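Protein mini spindles (Drosophila melanogaster, PDB 5VJC) probably binds tubulin through its TOG domains, promoting microtubule dynamics and mitotic spindle formation. Local coordinates at residues 185-195 with 215-226. Residues are numbered along the deposited sequence; the frame is centred on the assembly and turned at random.
Sequences ARQRTECLDEL and IARQISDRDNSV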
# COMPACT_ATOMS: atom_id res chain seq x y z
N ALA A 185 14.92 8.13 -4.07
CA ALA A 185 14.51 8.60 -5.39
C ALA A 185 13.69 7.56 -6.14
O ALA A 185 12.81 7.93 -6.89
CB ALA A 185 15.73 9.01 -6.22
N ARG A 186 13.97 6.28 -5.95
CA ARG A 186 13.17 5.26 -6.62
C ARG A 186 11.74 5.27 -6.08
O ARG A 186 10.79 5.07 -6.85
CB ARG A 186 13.77 3.86 -6.47
CG ARG A 186 13.13 2.85 -7.43
CD ARG A 186 13.77 1.45 -7.38
NE ARG A 186 15.24 1.47 -7.36
CZ ARG A 186 15.97 1.26 -6.27
NH1 ARG A 186 15.37 1.01 -5.11
NH2 ARG A 186 17.29 1.29 -6.33
N GLN A 187 11.59 5.47 -4.77
CA GLN A 187 10.26 5.62 -4.17
C GLN A 187 9.52 6.78 -4.81
O GLN A 187 8.36 6.63 -5.20
CB GLN A 187 10.35 5.83 -2.65
CG GLN A 187 9.01 5.85 -1.95
CD GLN A 187 8.31 4.50 -1.96
OE1 GLN A 187 8.88 3.50 -2.41
NE2 GLN A 187 7.08 4.46 -1.47
N ARG A 188 10.18 7.93 -4.92
CA ARG A 188 9.53 9.10 -5.54
C ARG A 188 9.14 8.79 -6.99
O ARG A 188 8.03 9.08 -7.42
CB ARG A 188 10.42 10.34 -5.47
CG ARG A 188 10.72 10.80 -4.03
CD ARG A 188 11.25 12.23 -3.97
NE ARG A 188 12.51 12.41 -4.68
CZ ARG A 188 13.70 12.03 -4.21
NH1 ARG A 188 13.78 11.43 -3.02
NH2 ARG A 188 14.81 12.24 -4.91
N THR A 189 10.05 8.16 -7.73
CA THR A 189 9.78 7.81 -9.12
C THR A 189 8.58 6.87 -9.28
O THR A 189 7.70 7.12 -10.12
CB THR A 189 11.00 7.16 -9.77
OG1 THR A 189 12.13 8.02 -9.62
CG2 THR A 189 10.75 6.89 -11.26
N GLU A 190 8.53 5.81 -8.49
CA GLU A 190 7.47 4.81 -8.64
C GLU A 190 6.13 5.36 -8.18
O GLU A 190 5.09 5.06 -8.77
CB GLU A 190 7.82 3.52 -7.88
CG GLU A 190 9.01 2.75 -8.48
CD GLU A 190 8.70 2.18 -9.88
OE1 GLU A 190 7.52 2.19 -10.29
OE2 GLU A 190 9.65 1.72 -10.56
N CYS A 191 6.14 6.20 -7.14
CA CYS A 191 4.90 6.83 -6.71
C CYS A 191 4.40 7.79 -7.78
O CYS A 191 3.21 7.82 -8.07
CB CYS A 191 5.08 7.55 -5.36
SG CYS A 191 5.14 6.39 -3.95
N LEU A 192 5.30 8.55 -8.40
CA LEU A 192 4.88 9.41 -9.51
C LEU A 192 4.22 8.64 -10.67
O LEU A 192 3.15 9.03 -11.14
CB LEU A 192 6.06 10.23 -10.03
CG LEU A 192 6.47 11.39 -9.13
CD1 LEU A 192 7.93 11.85 -9.43
CD2 LEU A 192 5.47 12.55 -9.25
N ASP A 193 4.85 7.54 -11.10
CA ASP A 193 4.25 6.66 -12.12
C ASP A 193 2.88 6.11 -11.68
O ASP A 193 1.96 5.96 -12.49
CB ASP A 193 5.19 5.47 -12.44
CG ASP A 193 6.45 5.89 -13.22
OD1 ASP A 193 6.53 7.05 -13.68
OD2 ASP A 193 7.36 5.05 -13.37
N GLU A 194 2.73 5.80 -10.39
CA GLU A 194 1.44 5.32 -9.91
C GLU A 194 0.40 6.44 -9.95
O GLU A 194 -0.75 6.21 -10.32
CB GLU A 194 1.58 4.74 -8.49
CG GLU A 194 0.41 3.83 -8.10
CD GLU A 194 0.29 2.59 -8.98
OE1 GLU A 194 1.25 2.26 -9.73
OE2 GLU A 194 -0.74 1.90 -8.90
N LEU A 195 0.80 7.66 -9.60
CA LEU A 195 -0.12 8.78 -9.69
C LEU A 195 -0.62 8.93 -11.13
O LEU A 195 -1.81 9.18 -11.37
CB LEU A 195 0.53 10.08 -9.21
CG LEU A 195 0.86 10.10 -7.69
CD1 LEU A 195 1.84 11.22 -7.32
CD2 LEU A 195 -0.43 10.19 -6.83
N ILE A 215 2.97 17.56 -7.48
CA ILE A 215 3.59 16.72 -8.51
C ILE A 215 4.59 17.52 -9.34
O ILE A 215 5.69 17.03 -9.66
CB ILE A 215 2.53 16.10 -9.47
CG1 ILE A 215 1.71 15.02 -8.74
CG2 ILE A 215 3.21 15.50 -10.69
CD1 ILE A 215 0.32 14.76 -9.37
N ALA A 216 4.22 18.76 -9.68
CA ALA A 216 5.05 19.59 -10.55
C ALA A 216 6.40 19.97 -9.90
O ALA A 216 7.42 20.06 -10.58
CB ALA A 216 4.28 20.86 -10.96
N ARG A 217 6.39 20.14 -8.58
CA ARG A 217 7.62 20.41 -7.83
C ARG A 217 8.70 19.37 -8.10
O ARG A 217 9.90 19.68 -8.05
CB ARG A 217 7.32 20.45 -6.33
CG ARG A 217 6.63 21.71 -5.86
CD ARG A 217 6.36 21.65 -4.36
NE ARG A 217 5.71 22.86 -3.85
CZ ARG A 217 6.36 23.97 -3.49
NH1 ARG A 217 7.68 24.03 -3.58
NH2 ARG A 217 5.68 25.02 -3.04
N GLN A 218 8.29 18.14 -8.40
CA GLN A 218 9.23 17.04 -8.60
C GLN A 218 9.96 17.12 -9.95
O GLN A 218 10.88 16.34 -10.21
CB GLN A 218 8.48 15.70 -8.50
CG GLN A 218 7.78 15.50 -7.18
CD GLN A 218 8.75 15.36 -6.04
OE1 GLN A 218 9.80 14.74 -6.18
NE2 GLN A 218 8.43 15.95 -4.91
N ILE A 219 9.54 18.04 -10.80
CA ILE A 219 10.15 18.14 -12.12
C ILE A 219 11.60 18.63 -12.01
O ILE A 219 12.46 18.22 -12.79
CB ILE A 219 9.33 19.05 -13.04
CG1 ILE A 219 8.01 18.36 -13.41
CG2 ILE A 219 10.10 19.38 -14.31
CD1 ILE A 219 7.06 19.21 -14.24
N SER A 220 11.87 19.45 -11.01
CA SER A 220 13.19 20.01 -10.79
C SER A 220 14.14 19.06 -10.05
O SER A 220 15.26 19.44 -9.72
CB SER A 220 13.09 21.33 -10.04
OG SER A 220 12.42 21.14 -8.80
N ASP A 221 13.68 17.84 -9.77
CA ASP A 221 14.50 16.87 -9.05
C ASP A 221 15.81 16.62 -9.79
O ASP A 221 15.85 16.63 -11.02
CB ASP A 221 13.74 15.55 -8.87
CG ASP A 221 14.34 14.68 -7.78
OD1 ASP A 221 15.36 14.00 -8.04
OD2 ASP A 221 13.80 14.67 -6.66
N ARG A 222 16.89 16.40 -9.05
CA ARG A 222 18.19 16.19 -9.67
C ARG A 222 18.27 14.80 -10.28
O ARG A 222 18.91 14.60 -11.33
CB ARG A 222 19.33 16.39 -8.67
CG ARG A 222 20.19 17.61 -8.98
CD ARG A 222 21.04 18.04 -7.79
NE ARG A 222 21.27 19.48 -7.80
CZ ARG A 222 22.23 20.10 -7.12
NH1 ARG A 222 23.07 19.40 -6.37
NH2 ARG A 222 22.35 21.42 -7.19
N ASP A 223 17.61 13.84 -9.63
CA ASP A 223 17.55 12.48 -10.15
C ASP A 223 16.72 12.45 -11.42
O ASP A 223 15.54 12.82 -11.42
CB ASP A 223 16.96 11.53 -9.09
CG ASP A 223 17.08 10.07 -9.48
OD1 ASP A 223 16.28 9.60 -10.31
OD2 ASP A 223 17.99 9.39 -8.94
N ASN A 224 17.34 12.02 -12.51
CA ASN A 224 16.71 12.05 -13.83
C ASN A 224 15.46 11.16 -13.94
O ASN A 224 14.60 11.40 -14.77
CB ASN A 224 17.71 11.65 -14.91
CG ASN A 224 18.82 12.69 -15.11
OD1 ASN A 224 18.56 13.90 -15.09
ND2 ASN A 224 20.05 12.23 -15.32
N SER A 225 15.37 10.13 -13.10
CA SER A 225 14.21 9.25 -13.16
C SER A 225 13.00 9.91 -12.51
O SER A 225 11.86 9.73 -12.95
CB SER A 225 14.51 7.91 -12.50
OG SER A 225 15.38 7.14 -13.32
N VAL A 226 13.25 10.68 -11.46
CA VAL A 226 12.19 11.41 -10.80
C VAL A 226 11.67 12.51 -11.72
O VAL A 226 10.45 12.71 -11.86
CB VAL A 226 12.66 12.02 -9.46
CG1 VAL A 226 11.52 12.73 -8.77
CG2 VAL A 226 13.25 10.92 -8.55
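Arg188 reaches from helix 185-202 to Asp221 in the turn ahead of helix 224-241 and forms a salt bridge there. Its NH2 donates to the syn lone pair of Asp221 OD2 at 3.2 Å, NE adds a weak bond to the same oxygen, and the guanidinium and carboxylate planes lie 30° apart. A bend at chi3 (-62°) brings the guanidinium round so that Ala185 CA lies above one face, displaced toward its rim, while NH1 bonds to Ser182 O. Asp221 OD1 accepts from Asp223 N in an Asx turn. Replacing Asp221 by an alanine would probably leave Arg188 without its carboxylate and the Asp223 amide without its acceptor in the turn. Asp223 N-caps the next helix, its OD1 receiving Ser225 N at 3.0 Å. Thr189 OG1 bonds back to Ala185 O, leaving CG2 directed at Ser225 O. Val226 is a knob among Ala185, Arg188, Thr189 and Leu192: its CG2 lies 3.3 Å from Thr189 OG1, and its CG1 meets Leu192 CD1 at 3.8 Å. Farther along, Leu192 CD2 and Ile215 CG2 touch at 4.0 Å, the side chains running antiparallel alongside one another. Such side-by-side packing of consecutive helices is consistent with the HEAT-repeat architecture of a TOG domain.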